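Local coordinates for protein TqaA (PDB 5DLK) that forms the terminal condensation-like domain of a fungal nonribosomal peptide synthetase, binds the phosphopantetheine arm and probably closes the peptide chain into a macrocycle, at residues 21-26 with 50-55; 156-161 with 173-178; 266-271 with 448-453. One frame throughout, in Å; residues are numbered along the deposited sequence.

How the contacts relate
The three contacts follow one another along the chain, each closing before the next opens, and none touches another. Contacts 1 and 2 have centres about 24 Å apart and lie in the first half of the condensation-type fold: contact 1 at an outer strand, 47-53, of a three-stranded sheet, contact 2 between two neighbouring strands of a mixed sheet. Contact 3 lies about 40 Å from contact 1 and about 30 Å from contact 2, centre to centre, where helix 446-465 covers strand 265-272 of a second mixed sheet. Together they sample both halves of the two-lobed architecture of condensation domains; contact 2 comes nearest to the phosphopantetheine-binding residues, its strand 169-177 leading toward Gly183.

Contact 1. Residues 21-26 with 50-55; sequences FSLSPI and DLLPAT
The Phe21 ring lies across the middle of strand 47-53 with Asp50 beneath one face: Asp50 CA makes a CH-pi contact 4.1 Å from the centroid of the Phe21 ring. Asp50 OD1 lies over the same face, displaced toward the rim, while the backbone N of Leu51 approaches Phe21 CD1 obliquely at 3.6 Å. The ring reaches this place because its CG stands anti to the carbonyl carbon (chi1 -56°).

The Asp50 carboxylate is the polar link. Phe21 N donates to Asp50 OD1 over 2.8 Å, coming from above the carboxylate plane, and Leu51 N reaches the same oxygen on its anti side, so two backbone donors grip it. OD2 is taken by the hydroxyl of Tyr213 on helix 208-218, which leaves the carboxylate little freedom to turn. With an alanine here, Phe21 N and Leu51 N would probably lose their shared acceptor and the Tyr213 hydroxyl its mate, leaving the turn less firmly tied to the strand.

A water continues the connection, accepting from Leu23 N at 2.7 Å and donating to Leu51 O. Beyond it the contact turns apolar. The Leu51 side chain meets Ile26 at about a right angle, Leu51 CD2 coming within a tight 3.3 Å of Ile26 CD1; Leu51 CD2 also lies 3.9 Å from Pro25 CD. Farther along, Pro53 CD packs 4.0 Å from Leu23 CB. Ser24 OG donates to Ile26 O in the carbonyl plane, on a lone pair, bracing the bend that brings Ile26 in.

Residues 21-24 form a type I beta turn, closed by Ser24 N to Phe21 O. Strand 47-53 pairs with strand 108-115, whose Ile110 also meets Pro25 and Ile26, and the contact is thus a turn of the N-terminal loop laid against the edge strand of a three-stranded antiparallel sheet.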
ATOM      1  N   PHE A  21      -0.434  -4.948  24.643  1.00 30.81           N
ATOM      2  CA  PHE A  21      -1.506  -5.951  24.732  1.00 30.59           C
ATOM      3  C   PHE A  21      -2.873  -5.337  25.082  1.00 30.21           C
ATOM      4  O   PHE A  21      -3.878  -6.053  25.147  1.00 29.95           O
ATOM      5  CB  PHE A  21      -1.148  -7.060  25.732  1.00 32.36           C
ATOM      6  CG  PHE A  21       0.150  -7.749  25.423  1.00 35.98           C
ATOM      7  CD1 PHE A  21       0.242  -8.622  24.344  1.00 31.44           C
ATOM      8  CD2 PHE A  21       1.285  -7.514  26.195  1.00 33.79           C
ATOM      9  CE1 PHE A  21       1.447  -9.266  24.050  1.00 33.11           C
ATOM     10  CE2 PHE A  21       2.488  -8.153  25.902  1.00 34.08           C
ATOM     11  CZ  PHE A  21       2.565  -9.028  24.829  1.00 33.62           C
ATOM     12  N   SER A  22      -2.914  -4.019  25.242  1.00 31.21           N
ATOM     13  CA  SER A  22      -4.165  -3.344  25.595  1.00 34.18           C
ATOM     14  C   SER A  22      -5.204  -3.437  24.475  1.00 38.65           C
ATOM     15  O   SER A  22      -6.398  -3.279  24.733  1.00 34.22           O
ATOM     16  CB  SER A  22      -3.913  -1.876  25.981  1.00 33.75           C
ATOM     17  OG  SER A  22      -3.403  -1.091  24.919  1.00 34.37           O
ATOM     18  N   LEU A  23      -4.768  -3.736  23.247  1.00 32.87           N
ATOM     19  CA  LEU A  23      -5.709  -3.944  22.148  1.00 35.93           C
ATOM     20  C   LEU A  23      -5.782  -5.400  21.704  1.00 34.16           C
ATOM     21  O   LEU A  23      -6.380  -5.704  20.676  1.00 32.63           O
ATOM     22  CB  LEU A  23      -5.337  -3.061  20.953  1.00 31.57           C
ATOM     23  CG  LEU A  23      -5.291  -1.565  21.242  1.00 35.20           C
ATOM     24  CD1 LEU A  23      -4.748  -0.795  20.045  1.00 31.80           C
ATOM     25  CD2 LEU A  23      -6.686  -1.061  21.639  1.00 33.49           C
ATOM     26  N   SER A  24      -5.180  -6.308  22.474  1.00 32.76           N
ATOM     27  CA  SER A  24      -5.185  -7.718  22.096  1.00 34.77           C
ATOM     28  C   SER A  24      -6.584  -8.332  22.153  1.00 39.48           C
ATOM     29  O   SER A  24      -7.255  -8.252  23.176  1.00 41.38           O
ATOM     30  CB  SER A  24      -4.243  -8.520  23.002  1.00 33.83           C
ATOM     31  OG  SER A  24      -4.475  -9.908  22.845  1.00 37.14           O
ATOM     32  N   PRO A  25      -7.037  -8.945  21.049  1.00 41.87           N
ATOM     33  CA  PRO A  25      -8.320  -9.658  21.122  1.00 45.16           C
ATOM     34  C   PRO A  25      -8.163 -11.048  21.737  1.00 46.30           C
ATOM     35  O   PRO A  25      -9.136 -11.796  21.831  1.00 48.25           O
ATOM     36  CB  PRO A  25      -8.756  -9.752  19.656  1.00 46.34           C
ATOM     37  CG  PRO A  25      -7.491  -9.692  18.883  1.00 41.89           C
ATOM     38  CD  PRO A  25      -6.534  -8.836  19.666  1.00 37.77           C
ATOM     39  N   ILE A  26      -6.937 -11.371  22.144  1.00 45.59           N
ATOM     40  CA  ILE A  26      -6.584 -12.674  22.709  1.00 47.80           C
ATOM     41  C   ILE A  26      -6.492 -12.539  24.218  1.00 45.64           C
ATOM     42  O   ILE A  26      -5.743 -11.690  24.709  1.00 43.43           O
ATOM     43  CB  ILE A  26      -5.210 -13.204  22.224  1.00 45.96           C
ATOM     44  CG1 ILE A  26      -5.213 -13.550  20.750  1.00 51.30           C
ATOM     45  CG2 ILE A  26      -4.864 -14.486  22.966  1.00 49.25           C
ATOM     46  CD1 ILE A  26      -5.191 -12.353  19.874  1.00 50.99           C
ATOM     47  N   ASP A  50       4.266  -7.480  21.693  1.00 28.78           N
ATOM     48  CA  ASP A  50       2.909  -6.931  21.623  1.00 28.68           C
ATOM     49  C   ASP A  50       2.021  -7.825  20.777  1.00 29.55           C
ATOM     50  O   ASP A  50       2.497  -8.705  20.047  1.00 25.96           O
ATOM     51  CB  ASP A  50       2.921  -5.509  21.053  1.00 29.16           C
ATOM     52  CG  ASP A  50       1.832  -4.604  21.669  1.00 29.61           C
ATOM     53  OD1 ASP A  50       0.789  -5.112  22.137  1.00 29.73           O
ATOM     54  OD2 ASP A  50       2.038  -3.375  21.687  1.00 29.06           O
ATOM     55  N   LEU A  51       0.717  -7.606  20.888  1.00 26.89           N
ATOM     56  CA  LEU A  51      -0.224  -8.282  20.025  1.00 25.57           C
ATOM     57  C   LEU A  51      -1.360  -7.300  19.750  1.00 27.74           C
ATOM     58  O   LEU A  51      -1.965  -6.768  20.687  1.00 27.10           O
ATOM     59  CB  LEU A  51      -0.729  -9.578  20.664  1.00 23.09           C
ATOM     60  CG  LEU A  51      -1.427 -10.572  19.737  1.00 28.41           C
ATOM     61  CD1 LEU A  51      -1.436 -11.964  20.341  1.00 30.71           C
ATOM     62  CD2 LEU A  51      -2.849 -10.100  19.432  1.00 28.74           C
ATOM     63  N   LEU A  52      -1.623  -7.051  18.467  1.00 25.67           N
ATOM     64  CA  LEU A  52      -2.654  -6.085  18.047  1.00 24.88           C
ATOM     65  C   LEU A  52      -3.499  -6.652  16.917  1.00 25.51           C
ATOM     66  O   LEU A  52      -3.068  -7.544  16.204  1.00 26.07           O
ATOM     67  CB  LEU A  52      -2.021  -4.767  17.583  1.00 23.22           C
ATOM     68  CG  LEU A  52      -1.075  -4.047  18.538  1.00 31.57           C
ATOM     69  CD1 LEU A  52       0.372  -4.424  18.213  1.00 33.75           C
ATOM     70  CD2 LEU A  52      -1.282  -2.552  18.481  1.00 30.28           C
ATOM     71  N   PRO A  53      -4.715  -6.118  16.729  1.00 25.86           N
ATOM     72  CA  PRO A  53      -5.431  -6.535  15.519  1.00 22.74           C
ATOM     73  C   PRO A  53      -4.682  -6.028  14.293  1.00 21.08           C
ATOM     74  O   PRO A  53      -4.034  -4.972  14.380  1.00 22.81           O
ATOM     75  CB  PRO A  53      -6.807  -5.848  15.658  1.00 25.63           C
ATOM     76  CG  PRO A  53      -6.897  -5.455  17.137  1.00 27.22           C
ATOM     77  CD  PRO A  53      -5.483  -5.148  17.531  1.00 27.34           C
ATOM     78  N   ALA A  54      -4.737  -6.784  13.200  1.00 19.18           N
ATOM     79  CA  ALA A  54      -4.291  -6.276  11.914  1.00 21.01           C
ATOM     80  C   ALA A  54      -5.388  -5.332  11.387  1.00 22.43           C
ATOM     81  O   ALA A  54      -6.569  -5.566  11.632  1.00 23.69           O
ATOM     82  CB  ALA A  54      -4.049  -7.400  10.953  1.00 20.75           C
ATOM     83  N   THR A  55      -5.009  -4.290  10.661  1.00 21.63           N
ATOM     84  CA  THR A  55      -6.012  -3.359  10.131  1.00 18.86           C
ATOM     85  C   THR A  55      -6.721  -3.963   8.929  1.00 20.85           C
ATOM     86  O   THR A  55      -6.232  -4.919   8.312  1.00 17.84           O
ATOM     87  CB  THR A  55      -5.387  -2.036   9.700  1.00 20.78           C
ATOM     88  OG1 THR A  55      -4.531  -2.263   8.566  1.00 18.83           O
ATOM     89  CG2 THR A  55      -4.585  -1.423  10.831  1.00 18.64           C
TER
HETATM   90  O   HOH W   1      -2.417  -4.395  22.117  1.00 28.47           O

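Contact 2. Residues 156-161 with 173-178; sequences PVRFTL and TIQISH
Phe159 lies alongside Ile174, its CE2 3.7 Å from Ile174 CG2, both side chains pointing the same way from a non-hydrogen-bonded antiparallel pair. Val157 and Ile176 also lie side by side, pointing the same way, with Val157 CG2 3.6 Å from Ile176 CG1. The Phe159 side chain also touches Cys88 and Val92 of helix 81-94.

The face bearing Thr160 and Gln175 is polar. Thr160 and Thr173 are neighbours in a hydrogen-bonded pair, Thr173 N to Thr160 O 2.8 Å and Thr160 N to Thr173 O 3.0 Å. A water hydrogen-bonded to both hydroxyls donates to Arg158 O; Arg122 supplies a second partner for Thr160 OG1. Arg158 O receives Gln175 N at 3.0 Å in an almost straight bond (176°). The Gln175 chain runs extended beyond CG, which carries OE1 to a second water, 2.9 Å away, that also donates to Pro156 O, while NE2 is held by Asp144.

These strands form the beta hairpin 158-163/169-177 inside a five-stranded mixed sheet. Its second strand ends at Ser177, which with His178 opens the SHxxxDG signature of fungal condensation-like domains; that motif ends at Gly183, a residue seen to bind phosphopantetheine.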
ATOM      1  N   PRO A 156       7.107 -12.593   7.459  1.00 22.40           N
ATOM      2  CA  PRO A 156       7.238 -12.361   6.014  1.00 22.69           C
ATOM      3  C   PRO A 156       8.542 -11.664   5.652  1.00 21.70           C
ATOM      4  O   PRO A 156       8.990 -11.829   4.528  1.00 24.53           O
ATOM      5  CB  PRO A 156       6.030 -11.462   5.675  1.00 20.69           C
ATOM      6  CG  PRO A 156       5.040 -11.727   6.775  1.00 19.33           C
ATOM      7  CD  PRO A 156       5.914 -11.926   8.019  1.00 20.15           C
ATOM      8  N   VAL A 157       9.124 -10.900   6.573  1.00 19.54           N
ATOM      9  CA  VAL A 157      10.327 -10.135   6.253  1.00 17.62           C
ATOM     10  C   VAL A 157      11.571 -11.009   6.474  1.00 25.63           C
ATOM     11  O   VAL A 157      11.827 -11.505   7.578  1.00 24.72           O
ATOM     12  CB  VAL A 157      10.419  -8.834   7.062  1.00 21.03           C
ATOM     13  CG1 VAL A 157      11.823  -8.222   6.991  1.00 21.97           C
ATOM     14  CG2 VAL A 157       9.390  -7.805   6.529  1.00 18.01           C
ATOM     15  N   ARG A 158      12.318 -11.216   5.400  1.00 21.12           N
ATOM     16  CA  ARG A 158      13.505 -12.067   5.447  1.00 23.87           C
ATOM     17  C   ARG A 158      14.436 -11.695   4.307  1.00 22.75           C
ATOM     18  O   ARG A 158      14.005 -11.153   3.281  1.00 20.24           O
ATOM     19  CB  ARG A 158      13.120 -13.544   5.395  1.00 24.37           C
ATOM     20  CG  ARG A 158      12.226 -13.946   4.235  1.00 25.49           C
ATOM     21  CD  ARG A 158      11.784 -15.407   4.416  1.00 29.65           C
ATOM     22  NE  ARG A 158      11.104 -15.567   5.695  1.00 33.18           N
ATOM     23  CZ  ARG A 158      11.082 -16.676   6.427  1.00 40.67           C
ATOM     24  NH1 ARG A 158      11.730 -17.775   6.029  1.00 36.39           N
ATOM     25  NH2 ARG A 158      10.402 -16.674   7.578  1.00 34.73           N
ATOM     26  N   PHE A 159      15.722 -11.978   4.499  1.00 23.03           N
ATOM     27  CA  PHE A 159      16.769 -11.448   3.635  1.00 20.78           C
ATOM     28  C   PHE A 159      17.543 -12.561   2.960  1.00 21.15           C
ATOM     29  O   PHE A 159      17.737 -13.629   3.543  1.00 22.70           O
ATOM     30  CB  PHE A 159      17.760 -10.592   4.435  1.00 22.76           C
ATOM     31  CG  PHE A 159      17.138  -9.430   5.145  1.00 22.13           C
ATOM     32  CD1 PHE A 159      16.519  -9.596   6.368  1.00 25.14           C
ATOM     33  CD2 PHE A 159      17.192  -8.167   4.582  1.00 23.85           C
ATOM     34  CE1 PHE A 159      15.939  -8.503   7.039  1.00 28.18           C
ATOM     35  CE2 PHE A 159      16.615  -7.066   5.237  1.00 28.22           C
ATOM     36  CZ  PHE A 159      15.993  -7.242   6.465  1.00 26.01           C
ATOM     37  N   THR A 160      17.965 -12.290   1.729  1.00 22.20           N
ATOM     38  CA  THR A 160      18.740 -13.244   0.932  1.00 25.37           C
ATOM     39  C   THR A 160      19.949 -12.510   0.382  1.00 24.01           C
ATOM     40  O   THR A 160      19.853 -11.365  -0.031  1.00 23.58           O
ATOM     41  CB  THR A 160      17.916 -13.851  -0.233  1.00 26.10           C
ATOM     42  OG1 THR A 160      16.742 -14.498   0.278  1.00 22.51           O
ATOM     43  CG2 THR A 160      18.737 -14.890  -0.993  1.00 24.67           C
ATOM     44  N   LEU A 161      21.097 -13.179   0.373  1.00 24.39           N
ATOM     45  CA  LEU A 161      22.323 -12.583  -0.134  1.00 23.85           C
ATOM     46  C   LEU A 161      22.961 -13.583  -1.083  1.00 27.37           C
ATOM     47  O   LEU A 161      23.343 -14.671  -0.654  1.00 24.88           O
ATOM     48  CB  LEU A 161      23.266 -12.252   1.027  1.00 31.09           C
ATOM     49  CG  LEU A 161      24.461 -11.345   0.780  1.00 32.47           C
ATOM     50  CD1 LEU A 161      23.996 -10.066   0.112  1.00 32.71           C
ATOM     51  CD2 LEU A 161      25.129 -11.034   2.113  1.00 32.94           C
ATOM     52  N   THR A 173      18.418  -9.330  -1.365  1.00 23.72           N
ATOM     53  CA  THR A 173      16.964  -9.148  -1.470  1.00 24.02           C
ATOM     54  C   THR A 173      16.280  -9.064  -0.106  1.00 24.52           C
ATOM     55  O   THR A 173      16.707  -9.659   0.893  1.00 22.38           O
ATOM     56  CB  THR A 173      16.295 -10.263  -2.316  1.00 20.77           C
ATOM     57  OG1 THR A 173      16.059 -11.430  -1.522  1.00 26.61           O
ATOM     58  CG2 THR A 173      17.173 -10.629  -3.531  1.00 21.47           C
ATOM     59  N   ILE A 174      15.211  -8.276  -0.080  1.00 22.04           N
ATOM     60  CA  ILE A 174      14.405  -8.086   1.106  1.00 20.35           C
ATOM     61  C   ILE A 174      12.984  -8.477   0.734  1.00 22.17           C
ATOM     62  O   ILE A 174      12.393  -7.840  -0.130  1.00 22.02           O
ATOM     63  CB  ILE A 174      14.463  -6.614   1.578  1.00 27.66           C
ATOM     64  CG1 ILE A 174      15.910  -6.103   1.515  1.00 27.63           C
ATOM     65  CG2 ILE A 174      13.828  -6.447   2.954  1.00 27.31           C
ATOM     66  CD1 ILE A 174      16.072  -4.604   1.756  1.00 32.77           C
ATOM     67  N   GLN A 175      12.459  -9.538   1.339  1.00 21.96           N
ATOM     68  CA  GLN A 175      11.086  -9.955   1.073  1.00 21.07           C
ATOM     69  C   GLN A 175      10.181  -9.326   2.118  1.00 21.16           C
ATOM     70  O   GLN A 175      10.591  -9.111   3.252  1.00 18.07           O
ATOM     71  CB  GLN A 175      10.957 -11.477   1.066  1.00 22.44           C
ATOM     72  CG  GLN A 175      11.645 -12.104  -0.134  1.00 22.54           C
ATOM     73  CD  GLN A 175      11.477 -13.599  -0.195  1.00 21.72           C
ATOM     74  OE1 GLN A 175      10.806 -14.202   0.647  1.00 23.34           O
ATOM     75  NE2 GLN A 175      12.093 -14.216  -1.197  1.00 22.72           N
ATOM     76  N   ILE A 176       8.955  -8.997   1.723  1.00 19.57           N
ATOM     77  CA  ILE A 176       8.087  -8.244   2.619  1.00 20.21           C
ATOM     78  C   ILE A 176       6.642  -8.281   2.095  1.00 19.52           C
ATOM     79  O   ILE A 176       6.395  -8.253   0.886  1.00 18.15           O
ATOM     80  CB  ILE A 176       8.601  -6.775   2.787  1.00 19.33           C
ATOM     81  CG1 ILE A 176       7.777  -5.997   3.827  1.00 17.99           C
ATOM     82  CG2 ILE A 176       8.686  -6.049   1.445  1.00 18.18           C
ATOM     83  CD1 ILE A 176       8.391  -4.641   4.203  1.00 21.47           C
ATOM     84  N   SER A 177       5.700  -8.358   3.029  1.00 19.78           N
ATOM     85  CA  SER A 177       4.272  -8.281   2.728  1.00 18.67           C
ATOM     86  C   SER A 177       3.838  -6.810   2.690  1.00 17.79           C
ATOM     87  O   SER A 177       4.315  -6.000   3.476  1.00 17.32           O
ATOM     88  CB  SER A 177       3.473  -9.057   3.790  1.00 20.24           C
ATOM     89  OG  SER A 177       2.088  -8.753   3.708  1.00 21.96           O
ATOM     90  N   HIS A 178       2.923  -6.449   1.788  1.00 17.88           N
ATOM     91  CA  HIS A 178       2.468  -5.060   1.705  1.00 14.85           C
ATOM     92  C   HIS A 178       1.689  -4.656   2.978  1.00 16.15           C
ATOM     93  O   HIS A 178       1.439  -3.477   3.217  1.00 18.38           O
ATOM     94  CB  HIS A 178       1.628  -4.874   0.419  1.00 17.46           C
ATOM     95  CG  HIS A 178       1.605  -3.479  -0.128  1.00 16.78           C
ATOM     96  ND1 HIS A 178       1.721  -2.345   0.664  1.00 18.47           N
ATOM     97  CD2 HIS A 178       1.470  -3.018  -1.394  1.00 18.01           C
ATOM     98  CE1 HIS A 178       1.657  -1.270  -0.089  1.00 18.89           C
ATOM     99  NE2 HIS A 178       1.490  -1.647  -1.350  1.00 20.84           N
TER
HETATM  100  O   HOH W   2       9.203 -14.064   3.083  1.00 32.28           O
HETATM  101  O   HOH W   3      14.982 -12.452   0.803  1.00 22.65           O

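Contact 3. Residues 266-271 with 448-453; sequences LWTFKG and QATELA. With EDO (1,2-ethanediol), chain E.
A helix packed on the face of a mixed sheet makes this contact: helix 446-465 follows strand 433-440 and lies back over strand 265-272, that strand's antiparallel neighbour. The axes of segments 266-271 and 448-453 approach to 7.9 Å, and the two segments run in roughly the same N-to-C direction, 31° apart.

Thr268 is the main point of touch, each branch having its own partner. Its methyl CG2, anti to the backbone N, presses on the helix backbone 3.7 Å from Thr450 CA, and also meets Thr450 OG1, the two threonine side chains crossing at about a right angle. The other branch, Thr268 OG1, lies 3.6 Å from Ala449 CB. Its polar need is met by Gln446, whose NE2 bonds both Thr268 OG1 and Thr450 OG1 and so ties strand to helix from one amide. One helical turn beyond Ala449, Ala453 CB meets Lys270 CB at 4.0 Å, and the lysine chain, bent at chi2 (55°) and again at chi4, leads away from residues 448-453 and touches Asn454 and Ser457 farther along helix 446-465. The small side chains of Ala449 and Ala453, both turned to the strand, are consistent with this close approach.

Trp267 points to the opposite face of the strand, where NE1 gives a nearly straight 2.9 Å hydrogen bond to O1 of a 1,2-ethanediol, probably from the crystallisation liquor, at the edge of the ring. With alternate strand residues turned to the helix, the packing is that of an alpha/beta layer at the outer strand of the C-terminal lobe's sheet.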
ATOM      1  N   LEU A 266      -5.017  -9.443 -14.519  1.00 19.30           N
ATOM      2  CA  LEU A 266      -4.550  -8.727 -15.701  1.00 18.36           C
ATOM      3  C   LEU A 266      -4.155  -7.303 -15.350  1.00 20.66           C
ATOM      4  O   LEU A 266      -4.918  -6.594 -14.672  1.00 18.27           O
ATOM      5  CB  LEU A 266      -5.624  -8.670 -16.795  1.00 20.93           C
ATOM      6  CG  LEU A 266      -6.172  -9.954 -17.398  1.00 25.88           C
ATOM      7  CD1 LEU A 266      -7.135  -9.586 -18.532  1.00 26.65           C
ATOM      8  CD2 LEU A 266      -5.020 -10.768 -17.920  1.00 25.83           C
ATOM      9  N   TRP A 267      -2.981  -6.890 -15.823  1.00 16.86           N
ATOM     10  CA  TRP A 267      -2.576  -5.488 -15.791  1.00 17.23           C
ATOM     11  C   TRP A 267      -2.689  -4.885 -17.185  1.00 19.84           C
ATOM     12  O   TRP A 267      -2.217  -5.469 -18.174  1.00 19.22           O
ATOM     13  CB  TRP A 267      -1.136  -5.322 -15.304  1.00 19.67           C
ATOM     14  CG  TRP A 267      -0.923  -5.526 -13.855  1.00 19.73           C
ATOM     15  CD1 TRP A 267      -0.729  -6.712 -13.210  1.00 20.78           C
ATOM     16  CD2 TRP A 267      -0.853  -4.505 -12.855  1.00 18.27           C
ATOM     17  NE1 TRP A 267      -0.543  -6.489 -11.862  1.00 21.24           N
ATOM     18  CE2 TRP A 267      -0.614  -5.145 -11.617  1.00 19.38           C
ATOM     19  CE3 TRP A 267      -0.973  -3.110 -12.882  1.00 21.25           C
ATOM     20  CZ2 TRP A 267      -0.491  -4.437 -10.419  1.00 21.59           C
ATOM     21  CZ3 TRP A 267      -0.856  -2.407 -11.692  1.00 22.89           C
ATOM     22  CH2 TRP A 267      -0.609  -3.073 -10.473  1.00 20.48           C
ATOM     23  N   THR A 268      -3.278  -3.702 -17.268  1.00 16.86           N
ATOM     24  CA  THR A 268      -3.456  -3.040 -18.559  1.00 20.43           C
ATOM     25  C   THR A 268      -2.983  -1.593 -18.440  1.00 22.89           C
ATOM     26  O   THR A 268      -3.315  -0.904 -17.476  1.00 22.09           O
ATOM     27  CB  THR A 268      -4.923  -3.118 -19.021  1.00 19.52           C
ATOM     28  OG1 THR A 268      -5.319  -4.501 -19.080  1.00 21.63           O
ATOM     29  CG2 THR A 268      -5.107  -2.462 -20.398  1.00 22.06           C
ATOM     30  N   PHE A 269      -2.172  -1.143 -19.397  1.00 22.21           N
ATOM     31  CA  PHE A 269      -1.495   0.151 -19.256  1.00 22.37           C
ATOM     32  C   PHE A 269      -1.834   1.078 -20.403  1.00 26.58           C
ATOM     33  O   PHE A 269      -1.951   0.637 -21.543  1.00 22.68           O
ATOM     34  CB  PHE A 269       0.036  -0.036 -19.206  1.00 24.16           C
ATOM     35  CG  PHE A 269       0.505  -1.011 -18.162  1.00 27.20           C
ATOM     36  CD1 PHE A 269       0.721  -0.594 -16.860  1.00 26.27           C
ATOM     37  CD2 PHE A 269       0.753  -2.340 -18.482  1.00 31.29           C
ATOM     38  CE1 PHE A 269       1.163  -1.489 -15.884  1.00 27.19           C
ATOM     39  CE2 PHE A 269       1.193  -3.234 -17.511  1.00 27.52           C
ATOM     40  CZ  PHE A 269       1.398  -2.800 -16.213  1.00 28.41           C
ATOM     41  N   LYS A 270      -1.952   2.368 -20.108  1.00 19.55           N
ATOM     42  CA  LYS A 270      -2.107   3.389 -21.146  1.00 20.74           C
ATOM     43  C   LYS A 270      -1.344   4.636 -20.720  1.00 22.41           C
ATOM     44  O   LYS A 270      -1.611   5.212 -19.667  1.00 21.91           O
ATOM     45  CB  LYS A 270      -3.586   3.710 -21.395  1.00 21.25           C
ATOM     46  CG  LYS A 270      -3.862   4.767 -22.483  1.00 27.04           C
ATOM     47  CD  LYS A 270      -3.199   4.384 -23.794  1.00 29.41           C
ATOM     48  CE  LYS A 270      -3.969   4.908 -25.008  1.00 39.44           C
ATOM     49  NZ  LYS A 270      -3.808   6.357 -25.195  1.00 43.36           N
ATOM     50  N   GLY A 271      -0.377   5.059 -21.529  1.00 20.12           N
ATOM     51  CA  GLY A 271       0.351   6.276 -21.205  1.00 20.78           C
ATOM     52  C   GLY A 271      -0.155   7.482 -21.971  1.00 21.28           C
ATOM     53  O   GLY A 271      -0.504   7.381 -23.153  1.00 20.41           O
ATOM     54  N   GLN A 448     -12.168  -5.141 -22.270  1.00 24.39           N
ATOM     55  CA  GLN A 448     -12.849  -4.193 -21.388  1.00 26.63           C
ATOM     56  C   GLN A 448     -11.870  -3.354 -20.585  1.00 23.34           C
ATOM     57  O   GLN A 448     -12.087  -2.147 -20.383  1.00 23.87           O
ATOM     58  CB  GLN A 448     -13.781  -4.919 -20.424  1.00 30.19           C
ATOM     59  CG  GLN A 448     -14.963  -5.575 -21.099  1.00 30.87           C
ATOM     60  CD  GLN A 448     -15.800  -6.353 -20.113  1.00 33.65           C
ATOM     61  OE1 GLN A 448     -15.285  -7.194 -19.366  1.00 31.25           O
ATOM     62  NE2 GLN A 448     -17.097  -6.074 -20.093  1.00 33.03           N
ATOM     63  N   ALA A 449     -10.795  -3.979 -20.115  1.00 20.32           N
ATOM     64  CA  ALA A 449      -9.812  -3.231 -19.327  1.00 20.47           C
ATOM     65  C   ALA A 449      -9.077  -2.233 -20.227  1.00 22.70           C
ATOM     66  O   ALA A 449      -8.736  -1.130 -19.792  1.00 19.22           O
ATOM     67  CB  ALA A 449      -8.844  -4.163 -18.653  1.00 19.01           C
ATOM     68  N   THR A 450      -8.831  -2.624 -21.481  1.00 21.17           N
ATOM     69  CA  THR A 450      -8.167  -1.730 -22.425  1.00 20.78           C
ATOM     70  C   THR A 450      -9.077  -0.521 -22.646  1.00 21.00           C
ATOM     71  O   THR A 450      -8.605   0.613 -22.695  1.00 21.60           O
ATOM     72  CB  THR A 450      -7.831  -2.429 -23.788  1.00 24.55           C
ATOM     73  OG1 THR A 450      -6.818  -3.424 -23.594  1.00 24.00           O
ATOM     74  CG2 THR A 450      -7.293  -1.426 -24.790  1.00 24.21           C
ATOM     75  N   GLU A 451     -10.380  -0.765 -22.757  1.00 24.00           N
ATOM     76  CA  GLU A 451     -11.324   0.328 -23.002  1.00 25.18           C
ATOM     77  C   GLU A 451     -11.419   1.241 -21.791  1.00 22.34           C
ATOM     78  O   GLU A 451     -11.486   2.464 -21.936  1.00 20.96           O
ATOM     79  CB  GLU A 451     -12.715  -0.201 -23.362  1.00 27.42           C
ATOM     80  CG  GLU A 451     -13.725   0.897 -23.749  1.00 31.50           C
ATOM     81  CD  GLU A 451     -13.342   1.697 -25.014  1.00 38.15           C
ATOM     82  OE1 GLU A 451     -12.391   1.316 -25.732  1.00 39.60           O
ATOM     83  OE2 GLU A 451     -14.009   2.718 -25.301  1.00 33.56           O
ATOM     84  N   LEU A 452     -11.413   0.652 -20.600  1.00 22.03           N
ATOM     85  CA  LEU A 452     -11.419   1.445 -19.376  1.00 17.81           C
ATOM     86  C   LEU A 452     -10.182   2.344 -19.302  1.00 19.57           C
ATOM     87  O   LEU A 452     -10.298   3.533 -19.050  1.00 18.75           O
ATOM     88  CB  LEU A 452     -11.481   0.539 -18.143  1.00 17.16           C
ATOM     89  CG  LEU A 452     -11.462   1.291 -16.815  1.00 16.69           C
ATOM     90  CD1 LEU A 452     -12.658   2.231 -16.677  1.00 18.16           C
ATOM     91  CD2 LEU A 452     -11.374   0.292 -15.654  1.00 15.65           C
ATOM     92  N   ALA A 453      -8.997   1.775 -19.518  1.00 17.05           N
ATOM     93  CA  ALA A 453      -7.774   2.574 -19.449  1.00 20.42           C
ATOM     94  C   ALA A 453      -7.776   3.671 -20.518  1.00 19.95           C
ATOM     95  O   ALA A 453      -7.341   4.802 -20.270  1.00 18.45           O
ATOM     96  CB  ALA A 453      -6.522   1.666 -19.590  1.00 21.54           C
TER
HETATM   97  C1  EDO E 501       0.292  -9.925 -10.774  1.00 29.74           C
HETATM   98  O1  EDO E 501       0.179  -8.676 -10.049  1.00 21.05           O
HETATM   99  C2  EDO E 501       1.183 -10.959 -10.061  1.00 30.65           C
HETATM  100  O2  EDO E 501       0.568 -11.469  -8.857  1.00 23.15           O